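Local coordinates for protein copper-transporting ATPase (Sulfolobus solfataricus, PDB 2YJ3) that probably couples ATP hydrolysis to the transport of metal cations across the cell membrane, this chain being its catalytic, ATP-binding portion, at residues T38-T43 with K167-E172; I119-N124 with A129-S134; L182-K187 with G207-A212; V201-D206 with A211-L216. The protein carries 1 engineered substitution. All coordinates share one frame; numbering follows the deposited sequence.

Interaction 1 of 4, residues T38-T43 with K167-E172; sequences TLTYGT and KELSKE
Leu169 reaches across to Leu39 and Thr40, and all contact between residues 38-43 and the helix segment 167-172 passes through it. The interaction is apolar. With CG anti to the backbone N (chi1 -175°), the Leu169 side chain stands out from the helix and divides its two methyls between the partners. CD2 meets Leu39 at CD1, 4.1 Å away, and at CB. CD1 lies 4.1 Å from Thr40 CG2. The side chains cross at a slant, and the distances are those of easy van der Waals contact. Only 105 Å² is buried in total, so the contact is small.

No hydrogen bond joins the two segments. The hydroxyls of Thr38 and Thr40 are used within their own stretch of chain. Thr40 turns its methyl to Leu169, while its OG1 takes the N-H of Gly37 and also bonds Lys35 O. Thr38 OG1 bonds Glu34 O. Backbone bonds tie Leu39 to Arg138 and Tyr41 to Val136, in the segment that follows strand 126-134 and probably forms the return connection between the lobes.

After Thr40 the chain leaves for the six-stranded lobe. Glu34 to Thr40 occupy the place of the DKTGTLT signature of P-type ATPases, and Lys35 and Thr36 contact ATP in this protein. The arrangement is that of the haloacid dehalogenase-like phosphorylation domain: the signature segment follows strand 30-34, passes beside helix 163-173 and runs into the hinge to the nucleotide-binding domain.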
loop_
_atom_site.group_PDB
_atom_site.type_symbol
_atom_site.label_atom_id
_atom_site.label_comp_id
_atom_site.label_asym_id
_atom_site.label_seq_id
_atom_site.Cartn_x
_atom_site.Cartn_y
_atom_site.Cartn_z
ATOM N N THR A 38 -2.391 0.459 4.277
ATOM C CA THR A 38 -3.176 0.810 5.455
ATOM C C THR A 38 -4.056 -0.339 5.924
ATOM O O THR A 38 -3.933 -0.792 7.059
ATOM C CB THR A 38 -4.015 2.082 5.245
ATOM O OG1 THR A 38 -5.151 1.783 4.435
ATOM C CG2 THR A 38 -3.167 3.159 4.587
ATOM N N LEU A 39 -4.933 -0.814 5.044
ATOM C CA LEU A 39 -5.801 -1.944 5.356
ATOM C C LEU A 39 -5.056 -3.250 5.141
ATOM O O LEU A 39 -5.501 -4.314 5.558
ATOM C CB LEU A 39 -7.051 -1.915 4.475
ATOM C CG LEU A 39 -8.049 -0.802 4.782
ATOM C CD1 LEU A 39 -9.227 -0.840 3.814
ATOM C CD2 LEU A 39 -8.526 -0.917 6.226
ATOM N N THR A 40 -3.912 -3.161 4.480
ATOM C CA THR A 40 -3.100 -4.329 4.224
ATOM C C THR A 40 -1.689 -3.988 4.626
ATOM O O THR A 40 -1.351 -2.821 4.789
ATOM C CB THR A 40 -3.084 -4.673 2.725
ATOM O OG1 THR A 40 -2.459 -3.609 2.008
ATOM C CG2 THR A 40 -4.493 -4.874 2.198
ATOM N N TYR A 41 -0.853 -5.004 4.777
ATOM C CA TYR A 41 0.538 -4.763 5.106
ATOM C C TYR A 41 1.215 -4.044 3.947
ATOM O O TYR A 41 0.723 -4.065 2.815
ATOM C CB TYR A 41 1.230 -6.078 5.441
ATOM C CG TYR A 41 0.726 -6.673 6.742
ATOM C CD1 TYR A 41 1.266 -6.278 7.957
ATOM C CD2 TYR A 41 -0.306 -7.605 6.755
ATOM C CE1 TYR A 41 0.806 -6.806 9.154
ATOM C CE2 TYR A 41 -0.773 -8.142 7.943
ATOM C CZ TYR A 41 -0.209 -7.735 9.143
ATOM O OH TYR A 41 -0.660 -8.253 10.334
ATOM N N GLY A 42 2.330 -3.388 4.242
ATOM C CA GLY A 42 3.069 -2.652 3.239
ATOM C C GLY A 42 3.748 -3.551 2.225
ATOM O O GLY A 42 4.039 -3.120 1.112
ATOM N N THR A 43 4.016 -4.799 2.596
ATOM C CA THR A 43 4.655 -5.710 1.653
ATOM C C THR A 43 3.719 -6.849 1.222
ATOM O O THR A 43 3.164 -7.575 2.060
ATOM C CB THR A 43 6.017 -6.254 2.178
ATOM O OG1 THR A 43 6.664 -7.017 1.145
ATOM C CG2 THR A 43 5.818 -7.122 3.405
ATOM N N LYS A 167 -12.482 -4.944 -4.756
ATOM C CA LYS A 167 -13.817 -5.364 -4.344
ATOM C C LYS A 167 -13.733 -6.468 -3.294
ATOM O O LYS A 167 -14.425 -6.433 -2.275
ATOM C CB LYS A 167 -14.634 -5.845 -5.543
ATOM C CG LYS A 167 -16.110 -6.024 -5.232
ATOM C CD LYS A 167 -16.926 -6.267 -6.487
ATOM C CE LYS A 167 -16.951 -7.743 -6.874
ATOM N NZ LYS A 167 -17.888 -8.011 -8.021
ATOM N N GLU A 168 -12.878 -7.448 -3.556
ATOM C CA GLU A 168 -12.726 -8.595 -2.676
ATOM C C GLU A 168 -12.317 -8.165 -1.270
ATOM O O GLU A 168 -12.804 -8.715 -0.279
ATOM C CB GLU A 168 -11.696 -9.554 -3.269
ATOM C CG GLU A 168 -10.819 -10.253 -2.253
ATOM C CD GLU A 168 -9.732 -11.074 -2.918
ATOM N N LEU A 169 -11.430 -7.175 -1.184
ATOM C CA LEU A 169 -11.026 -6.649 0.113
ATOM C C LEU A 169 -12.185 -5.913 0.757
ATOM O O LEU A 169 -12.361 -5.958 1.972
ATOM C CB LEU A 169 -9.833 -5.698 -0.019
ATOM C CG LEU A 169 -9.276 -5.193 1.318
ATOM C CD1 LEU A 169 -8.385 -6.251 1.940
ATOM C CD2 LEU A 169 -8.507 -3.896 1.153
ATOM N N SER A 170 -12.964 -5.216 -0.062
ATOM C CA SER A 170 -14.165 -4.547 0.424
ATOM C C SER A 170 -15.121 -5.583 0.990
ATOM O O SER A 170 -15.742 -5.363 2.026
ATOM C CB SER A 170 -14.853 -3.774 -0.701
ATOM O OG SER A 170 -14.030 -2.725 -1.172
ATOM N N LYS A 171 -15.228 -6.713 0.300
ATOM C CA LYS A 171 -16.092 -7.804 0.727
ATOM C C LYS A 171 -15.683 -8.312 2.099
ATOM O O LYS A 171 -16.489 -8.330 3.030
ATOM C CB LYS A 171 -16.039 -8.950 -0.282
ATOM N N GLU A 172 -14.422 -8.717 2.221
ATOM C CA GLU A 172 -13.906 -9.247 3.482
ATOM C C GLU A 172 -14.116 -8.279 4.645
ATOM O O GLU A 172 -14.765 -8.618 5.631
ATOM C CB GLU A 172 -12.425 -9.613 3.354
#

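Interaction 2 of 4, residues I119-N124 with A129-S134; sequences IAVYIN and ASFNIS
Val121 and Ala129, with Ile119 and Phe131, form two hydrogen-bonded pairs of an antiparallel hairpin. Their side chains share one face of the sheet, and this is the tight side. Val121 CB sits 3.9 Å from Ala129 CB. Val121 CG2 comes within 3.7 Å of Phe131 CE1, meeting the ring obliquely. The ring is placed there by CG lying anti to the carbonyl carbon (chi1 -62°). Ile119 CG2 lies 4.1 Å from Phe131 CD1. Helix 53-63 packs on this face through Ala59, and Phe49 meets the Phe131 ring from strand 45-50.

The other face, with Ala120 and Ser130, is looser and partly open. These two residues form a non-hydrogen-bonded pair whose CA atoms are 4.4 Å apart, and little side-chain surface is buried between them. Ser130 CB lies 3.2 Å from Ile119 O, and its side chain also touches Ile50 and Asn117.

The backbone bonds differ in quality. Val121 N gives a nearly straight bond of 2.8 Å (174°) to Ala129 O. Phe131 N bonds Ile119 O at 2.8 Å. The return bond, Ile119 N to Phe131 O, is weak at 3.1 Å.

The chemistry thus sorts the hairpin of this nucleotide-binding lobe: the three backbone bonds hold it together, and the apolar face of Ile119, Val121, Ala129 and Phe131 packs toward helix 53-63, whose Glu63 contacts ATP and AMP in this protein.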
loop_
_atom_site.group_PDB
_atom_site.type_symbol
_atom_site.label_atom_id
_atom_site.label_comp_id
_atom_site.label_asym_id
_atom_site.label_seq_id
_atom_site.Cartn_x
_atom_site.Cartn_y
_atom_site.Cartn_z
ATOM N N ILE A 119 2.948 -10.021 -12.945
ATOM C CA ILE A 119 4.365 -9.793 -13.191
ATOM C C ILE A 119 4.937 -10.816 -14.148
ATOM O O ILE A 119 4.850 -12.017 -13.905
ATOM C CB ILE A 119 5.183 -9.864 -11.885
ATOM C CG1 ILE A 119 4.626 -8.905 -10.833
ATOM C CG2 ILE A 119 6.629 -9.544 -12.158
ATOM C CD1 ILE A 119 5.158 -7.495 -10.953
ATOM N N ALA A 120 5.533 -10.346 -15.237
ATOM C CA ALA A 120 6.073 -11.252 -16.245
ATOM C C ALA A 120 7.585 -11.266 -16.170
ATOM O O ALA A 120 8.215 -10.231 -15.916
ATOM C CB ALA A 120 5.603 -10.828 -17.657
ATOM N N VAL A 121 8.177 -12.437 -16.368
ATOM C CA VAL A 121 9.631 -12.515 -16.428
ATOM C C VAL A 121 10.016 -12.754 -17.890
ATOM O O VAL A 121 9.532 -13.699 -18.513
ATOM C CB VAL A 121 10.179 -13.664 -15.589
ATOM C CG1 VAL A 121 11.698 -13.703 -15.690
ATOM C CG2 VAL A 121 9.693 -13.567 -14.118
ATOM N N TYR A 122 10.870 -11.895 -18.439
ATOM C CA TYR A 122 11.365 -12.082 -19.797
ATOM C C TYR A 122 12.810 -12.496 -19.774
ATOM O O TYR A 122 13.598 -12.023 -18.938
ATOM C CB TYR A 122 11.255 -10.793 -20.596
ATOM C CG TYR A 122 9.841 -10.329 -20.759
ATOM C CD1 TYR A 122 9.175 -9.711 -19.715
ATOM C CD2 TYR A 122 9.170 -10.518 -21.947
ATOM C CE1 TYR A 122 7.869 -9.298 -19.859
ATOM C CE2 TYR A 122 7.873 -10.098 -22.104
ATOM C CZ TYR A 122 7.227 -9.491 -21.055
ATOM O OH TYR A 122 5.930 -9.071 -21.200
ATOM N N ILE A 123 13.161 -13.379 -20.694
ATOM C CA ILE A 123 14.549 -13.729 -20.878
ATOM C C ILE A 123 14.869 -13.547 -22.338
ATOM O O ILE A 123 14.334 -14.255 -23.198
ATOM C CB ILE A 123 14.869 -15.166 -20.477
ATOM C CG1 ILE A 123 14.678 -15.374 -18.961
ATOM C CG2 ILE A 123 16.305 -15.492 -20.882
ATOM C CD1 ILE A 123 14.640 -16.864 -18.554
ATOM N N ASN A 124 15.739 -12.575 -22.605
ATOM C CA ASN A 124 16.098 -12.206 -23.955
ATOM C C ASN A 124 14.880 -11.894 -24.811
ATOM O O ASN A 124 14.837 -12.239 -25.981
ATOM C CB ASN A 124 16.959 -13.298 -24.585
ATOM C CG ASN A 124 18.345 -13.355 -23.972
ATOM O OD1 ASN A 124 18.740 -12.455 -23.234
ATOM N ND2 ASN A 124 19.091 -14.405 -24.279
ATOM N N ALA A 129 7.941 -16.724 -17.659
ATOM C CA ALA A 129 7.402 -17.005 -16.333
ATOM C C ALA A 129 6.543 -15.844 -15.878
ATOM O O ALA A 129 6.566 -14.766 -16.493
ATOM C CB ALA A 129 8.546 -17.240 -15.330
ATOM N N SER A 130 5.808 -16.039 -14.786
ATOM C CA SER A 130 4.985 -14.963 -14.237
ATOM C C SER A 130 4.631 -15.176 -12.764
ATOM O O SER A 130 4.698 -16.301 -12.254
ATOM C CB SER A 130 3.703 -14.803 -15.059
ATOM O OG SER A 130 2.860 -15.919 -14.842
ATOM N N PHE A 131 4.247 -14.090 -12.091
ATOM C CA PHE A 131 3.816 -14.137 -10.687
ATOM C C PHE A 131 2.467 -13.491 -10.566
ATOM O O PHE A 131 2.202 -12.478 -11.232
ATOM C CB PHE A 131 4.731 -13.294 -9.778
ATOM C CG PHE A 131 6.153 -13.750 -9.733
ATOM C CD1 PHE A 131 7.062 -13.329 -10.697
ATOM C CD2 PHE A 131 6.593 -14.583 -8.715
ATOM C CE1 PHE A 131 8.374 -13.751 -10.648
ATOM C CE2 PHE A 131 7.913 -14.997 -8.651
ATOM C CZ PHE A 131 8.798 -14.593 -9.614
ATOM N N ASN A 132 1.622 -14.070 -9.716
ATOM C CA ASN A 132 0.495 -13.348 -9.152
ATOM C C ASN A 132 0.967 -12.877 -7.778
ATOM O O ASN A 132 1.501 -13.671 -7.027
ATOM C CB ASN A 132 -0.710 -14.278 -8.987
ATOM C CG ASN A 132 -1.744 -14.113 -10.087
ATOM O OD1 ASN A 132 -1.483 -14.388 -11.262
ATOM N ND2 ASN A 132 -2.939 -13.676 -9.705
ATOM N N ILE A 133 0.810 -11.595 -7.461
ATOM C CA ILE A 133 1.121 -11.102 -6.123
ATOM C C ILE A 133 -0.102 -10.396 -5.548
ATOM O O ILE A 133 -0.843 -9.742 -6.274
ATOM C CB ILE A 133 2.324 -10.125 -6.096
ATOM C CG1 ILE A 133 1.896 -8.720 -6.504
ATOM C CG2 ILE A 133 3.467 -10.629 -6.955
ATOM C CD1 ILE A 133 1.381 -7.873 -5.348
ATOM N N SER A 134 -0.312 -10.522 -4.244
ATOM C CA SER A 134 -1.448 -9.862 -3.621
ATOM C C SER A 134 -1.088 -9.208 -2.289
ATOM O O SER A 134 -0.111 -9.590 -1.634
ATOM C CB SER A 134 -2.602 -10.848 -3.436
ATOM O OG SER A 134 -2.296 -11.780 -2.422
#

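Interaction 3 of 4, residues L182-K187 with G207-A212. With SO4 (sulfate ion), chain C.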
loop_
_atom_site.group_PDB
_atom_site.type_symbol
_atom_site.label_atom_id
_atom_site.label_comp_id
_atom_site.label_asym_id
_atom_site.label_seq_id
_atom_site.Cartn_x
_atom_site.Cartn_y
_atom_site.Cartn_z
ATOM N N LEU A 182 -7.536 3.787 -9.569
ATOM C CA LEU A 182 -7.329 5.223 -9.467
ATOM C C LEU A 182 -5.864 5.633 -9.565
ATOM O O LEU A 182 -4.993 5.023 -8.953
ATOM C CB LEU A 182 -7.912 5.747 -8.158
ATOM C CG LEU A 182 -9.422 5.623 -8.026
ATOM C CD1 LEU A 182 -9.853 6.293 -6.736
ATOM C CD2 LEU A 182 -10.115 6.257 -9.206
ATOM N N SER A 183 -5.603 6.679 -10.343
ATOM C CA SER A 183 -4.301 7.330 -10.333
ATOM C C SER A 183 -4.235 8.274 -9.147
ATOM O O SER A 183 -5.271 8.678 -8.607
ATOM C CB SER A 183 -4.124 8.162 -11.596
ATOM O OG SER A 183 -4.934 9.327 -11.506
ATOM N N PRO A 184 -3.014 8.659 -8.755
ATOM C CA PRO A 184 -2.888 9.614 -7.656
ATOM C C PRO A 184 -3.762 10.829 -7.925
ATOM O O PRO A 184 -4.357 11.375 -6.990
ATOM C CB PRO A 184 -1.402 9.991 -7.690
ATOM C CG PRO A 184 -0.736 8.796 -8.301
ATOM C CD PRO A 184 -1.707 8.294 -9.330
ATOM N N GLU A 185 -3.867 11.221 -9.193
ATOM C CA GLU A 185 -4.636 12.407 -9.563
ATOM C C GLU A 185 -6.138 12.177 -9.447
ATOM O O GLU A 185 -6.882 13.090 -9.092
ATOM C CB GLU A 185 -4.265 12.882 -10.974
ATOM C CG GLU A 185 -2.847 13.453 -11.070
ATOM C CD GLU A 185 -1.755 12.421 -10.792
ATOM O OE1 GLU A 185 -1.982 11.222 -11.059
ATOM O OE2 GLU A 185 -0.665 12.809 -10.314
ATOM N N ASP A 186 -6.583 10.962 -9.756
ATOM C CA ASP A 186 -7.968 10.583 -9.513
ATOM C C ASP A 186 -8.303 10.706 -8.031
ATOM O O ASP A 186 -9.364 11.199 -7.664
ATOM C CB ASP A 186 -8.213 9.145 -9.960
ATOM C CG ASP A 186 -7.916 8.936 -11.426
ATOM O OD1 ASP A 186 -7.711 9.946 -12.132
ATOM O OD2 ASP A 186 -7.884 7.766 -11.869
ATOM N N LYS A 187 -7.402 10.249 -7.173
ATOM C CA LYS A 187 -7.662 10.318 -5.732
ATOM C C LYS A 187 -7.783 11.775 -5.292
ATOM O O LYS A 187 -8.715 12.138 -4.573
ATOM C CB LYS A 187 -6.573 9.595 -4.930
ATOM C CG LYS A 187 -6.428 8.127 -5.292
ATOM C CD LYS A 187 -5.259 7.467 -4.568
ATOM C CE LYS A 187 -5.008 6.076 -5.142
ATOM N NZ LYS A 187 -3.765 5.451 -4.608
ATOM N N GLY A 207 1.641 7.853 2.173
ATOM C CA GLY A 207 2.397 9.067 2.429
ATOM C C GLY A 207 3.251 9.512 1.257
ATOM O O GLY A 207 3.897 10.566 1.315
ATOM N N VAL A 208 3.243 8.706 0.197
ATOM C CA VAL A 208 3.988 9.006 -1.017
ATOM C C VAL A 208 3.095 8.900 -2.253
ATOM O O VAL A 208 2.716 9.919 -2.832
ATOM C CB VAL A 208 5.201 8.075 -1.173
ATOM N N ASN A 209 2.755 7.671 -2.644
ATOM C CA ASN A 209 1.937 7.421 -3.838
ATOM C C ASN A 209 0.582 8.137 -3.818
ATOM O O ASN A 209 -0.201 8.044 -4.767
ATOM C CB ASN A 209 1.739 5.907 -4.040
ATOM C CG ASN A 209 0.955 5.565 -5.321
ATOM O OD1 ASN A 209 -0.251 5.814 -5.416
ATOM N ND2 ASN A 209 1.639 4.965 -6.294
ATOM N N ASP A 210 0.310 8.855 -2.736
ATOM C CA ASP A 210 -0.965 9.539 -2.573
ATOM C C ASP A 210 -0.787 10.763 -1.696
ATOM O O ASP A 210 -1.704 11.158 -0.979
ATOM C CB ASP A 210 -1.965 8.606 -1.917
ATOM C CG ASP A 210 -1.436 8.022 -0.627
ATOM O OD1 ASP A 210 -0.485 8.612 -0.070
ATOM O OD2 ASP A 210 -1.953 6.975 -0.178
ATOM N N ALA A 211 0.404 11.349 -1.756
ATOM C CA ALA A 211 0.745 12.503 -0.934
ATOM C C ALA A 211 -0.117 13.719 -1.246
ATOM O O ALA A 211 -0.411 14.523 -0.371
ATOM C CB ALA A 211 2.227 12.838 -1.079
ATOM N N ALA A 212 -0.525 13.864 -2.500
ATOM C CA ALA A 212 -1.337 15.016 -2.874
ATOM C C ALA A 212 -2.734 14.885 -2.282
ATOM O O ALA A 212 -3.278 15.844 -1.748
ATOM C CB ALA A 212 -1.399 15.162 -4.383
HETATM S S SO4 C . -2.139 2.230 -4.971
HETATM O O1 SO4 C . -2.375 3.477 -5.691
HETATM O O2 SO4 C . -2.942 2.207 -3.744
HETATM O O3 SO4 C . -2.507 1.077 -5.800
HETATM O O4 SO4 C . -0.720 2.152 -4.639
#
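Lys187 and Asn209 meet because of their torsions. The Lys187 chain runs extended beyond CG (chi3 -170°). Asn209 CG points opposite its backbone N (chi1 -177°), which swings the amide toward the sulfate. Lys187 NZ and Asn209 OD1 thereby come to 3.6 Å, a contact without a hydrogen bond. Both face this sulfate ion, probably from the crystallisation liquor. Lys187 NZ gives it a short hydrogen bond of 2.6 Å at sulfate O1, and Asn209 OD1 lies close to the same oxygen. Lys187 NZ also forms a salt bridge with Glu34, which stands where P-type ATPases carry the phosphorylated aspartate. Lys187 and Asn209 contact ATP in this protein, so the sulfate may occupy a place suited to phosphate.

The rest of the contact is van der Waals packing. Pro184 sets CB and CG against the backbone carbonyl of Asn209, with CG 3.7 Å from Asn209 O. The Lys187 stem passes Asp210, with CD 4.4 Å from Asp210 CB.

Each segment is braced from within. Ser183 and Asp186 form a capping box: Asp186 N bonds Ser183 OG at 2.9 Å, and Ser183 N bonds Asp186 OD2 at 3.0 Å from above the carboxylate plane. Across the loop, Asp210 OD1 receives Gly207 N at 3.2 Å on its syn lone pair, while OD2 takes the N-H of Asp206.

Helix 184-196 starts here, with Leu182 bonded through its backbone to Ser159 beyond strand 154-158. Strand 201-205 ends at the loop that leads into helix 211-216, whose Ala212 touches Val188 of helix 184-196.

Interaction 4 of 4, residues V201-D206 with A211-L216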
loop_
_atom_site.group_PDB
_atom_site.type_symbol
_atom_site.label_atom_id
_atom_site.label_comp_id
_atom_site.label_asym_id
_atom_site.label_seq_id
_atom_site.Cartn_x
_atom_site.Cartn_y
_atom_site.Cartn_z
ATOM N N VAL A 201 -13.020 15.337 5.894
ATOM C CA VAL A 201 -12.484 14.060 5.457
ATOM C C VAL A 201 -11.153 13.766 6.096
ATOM O O VAL A 201 -10.222 14.566 6.021
ATOM C CB VAL A 201 -12.258 14.056 3.925
ATOM C CG1 VAL A 201 -11.431 12.849 3.512
ATOM C CG2 VAL A 201 -13.587 14.089 3.179
ATOM N N LEU A 202 -11.057 12.600 6.714
ATOM C CA LEU A 202 -9.808 12.165 7.303
ATOM C C LEU A 202 -9.296 11.046 6.434
ATOM O O LEU A 202 -10.035 10.115 6.101
ATOM C CB LEU A 202 -10.037 11.684 8.729
ATOM C CG LEU A 202 -8.842 11.132 9.505
ATOM C CD1 LEU A 202 -9.085 11.278 11.014
ATOM C CD2 LEU A 202 -8.576 9.690 9.127
ATOM N N MET A 203 -8.035 11.125 6.044
ATOM C CA MET A 203 -7.539 10.124 5.128
ATOM C C MET A 203 -6.314 9.431 5.655
ATOM O O MET A 203 -5.445 10.065 6.228
ATOM C CB MET A 203 -7.237 10.726 3.761
ATOM C CG MET A 203 -6.738 9.675 2.799
ATOM S SD MET A 203 -6.489 10.249 1.118
ATOM C CE MET A 203 -5.919 8.738 0.335
ATOM N N ILE A 204 -6.242 8.126 5.414
ATOM C CA ILE A 204 -5.115 7.316 5.839
ATOM C C ILE A 204 -4.450 6.712 4.618
ATOM O O ILE A 204 -5.103 6.014 3.840
ATOM C CB ILE A 204 -5.604 6.184 6.742
ATOM C CG1 ILE A 204 -6.518 6.765 7.816
ATOM C CG2 ILE A 204 -4.426 5.420 7.319
ATOM C CD1 ILE A 204 -7.030 5.752 8.792
ATOM N N GLY A 205 -3.153 6.965 4.454
ATOM C CA GLY A 205 -2.435 6.534 3.263
ATOM C C GLY A 205 -0.959 6.254 3.481
ATOM O O GLY A 205 -0.438 6.341 4.607
ATOM N N ASP A 206 -0.278 5.915 2.392
ATOM C CA ASP A 206 1.117 5.493 2.451
ATOM C C ASP A 206 2.062 6.677 2.628
ATOM O O ASP A 206 3.158 6.524 3.168
ATOM C CB ASP A 206 1.488 4.699 1.198
ATOM C CG ASP A 206 1.306 5.503 -0.073
ATOM O OD1 ASP A 206 2.172 6.358 -0.360
ATOM O OD2 ASP A 206 0.295 5.280 -0.778
ATOM N N ALA A 211 0.404 11.349 -1.756
ATOM C CA ALA A 211 0.745 12.503 -0.934
ATOM C C ALA A 211 -0.117 13.719 -1.246
ATOM O O ALA A 211 -0.411 14.523 -0.371
ATOM C CB ALA A 211 2.227 12.838 -1.079
ATOM N N ALA A 212 -0.525 13.864 -2.500
ATOM C CA ALA A 212 -1.337 15.016 -2.874
ATOM C C ALA A 212 -2.734 14.885 -2.282
ATOM O O ALA A 212 -3.278 15.844 -1.748
ATOM C CB ALA A 212 -1.399 15.162 -4.383
ATOM N N ALA A 213 -3.306 13.687 -2.367
ATOM C CA ALA A 213 -4.621 13.413 -1.777
ATOM C C ALA A 213 -4.638 13.708 -0.275
ATOM O O ALA A 213 -5.584 14.308 0.237
ATOM C CB ALA A 213 -5.032 11.972 -2.034
ATOM N N LEU A 214 -3.584 13.281 0.413
ATOM C CA LEU A 214 -3.423 13.539 1.845
ATOM C C LEU A 214 -3.316 15.027 2.109
ATOM O O LEU A 214 -3.953 15.559 3.027
ATOM C CB LEU A 214 -2.160 12.851 2.373
ATOM C CG LEU A 214 -2.154 11.319 2.299
ATOM C CD1 LEU A 214 -0.760 10.751 2.551
ATOM C CD2 LEU A 214 -3.173 10.730 3.271
ATOM N N ALA A 215 -2.496 15.695 1.302
ATOM C CA ALA A 215 -2.274 17.122 1.470
ATOM C C ALA A 215 -3.601 17.875 1.468
ATOM O O ALA A 215 -3.726 18.914 2.108
ATOM C CB ALA A 215 -1.343 17.655 0.386
ATOM N N LEU A 216 -4.600 17.338 0.770
ATOM C CA LEU A 216 -5.914 17.975 0.725
ATOM C C LEU A 216 -6.889 17.460 1.781
ATOM O O LEU A 216 -7.954 18.042 1.977
ATOM C CB LEU A 216 -6.555 17.800 -0.656
ATOM C CG LEU A 216 -5.936 18.555 -1.833
ATOM C CD1 LEU A 216 -6.784 18.359 -3.074
ATOM C CD2 LEU A 216 -5.807 20.035 -1.507
#
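Met203 and Leu214 join strand 201-205 to helix 211-216, the first two elements of a beta-alpha-beta unit in the Rossmann-like haloacid dehalogenase fold. The segment axes approach to 8.4 Å and run roughly antiparallel, at 152°. The contact is buried and apolar, with no hydrogen bond across it.

In the first shell, Met203 reaches from the strand as a straight rod, its first torsion trans (chi1 -179°) and the rest extended. It crosses Leu214 at about a right angle. Met203 CG lies 3.7 Å from Leu214 CD2. Further along the rod, Met203 SD rests 3.9 Å from Ala213 CB, and CE lies close to the same methyl. An alanine in place of Met203 keeps only the CB contact to Leu214; the loss of CG, SD and CE would probably leave Ala213 CB without its partner and open a gap between strand and helix. Gly205 comes next: its N lies 3.9 Å from Leu214 CD2. The fit is tight there, because a beta carbon on this residue would stand only 3.4 Å from that methyl.

Around them, Met203 also touches Ile191 of helix 184-196, Glu34 and Ala217. In the outer shell, backbone bonds to Val219 and Val221 set the strand in the sheet, and Leu214 rests on Ser220 of the same neighbouring strand. At the turn into the helix, Asp206 OD1 accepts from Val208 N, though Asp206 is poorly ordered. The same Leu214 methyl that meets the Met203 side chain also meets its backbone: CD2 is 3.8 Å from Met203 O.

Interactions 1, 3 and 4 belong to the phosphorylation domain, and interaction 2 to the nucleotide-binding lobe. Interactions 3 and 4 have centres 8 Å apart and share the start of helix 211-216; Lys187 CB touches Ala213 CB at 4.1 Å. Interaction 1 lies about 17 Å from each of them, centre to centre, yet meets interaction 4 directly, with Thr38 CG2 3.5 Å from Ile204 O. Interaction 3 holds the sulfate, and interaction 1 lies next to Lys35. Interaction 2 is about 32 Å from interaction 4 between centres. Its Ile133 side chain is about 7 Å from the magnesium ion, against about 13 Å for that of Thr40. Residues 38-43 lead from one domain toward the other.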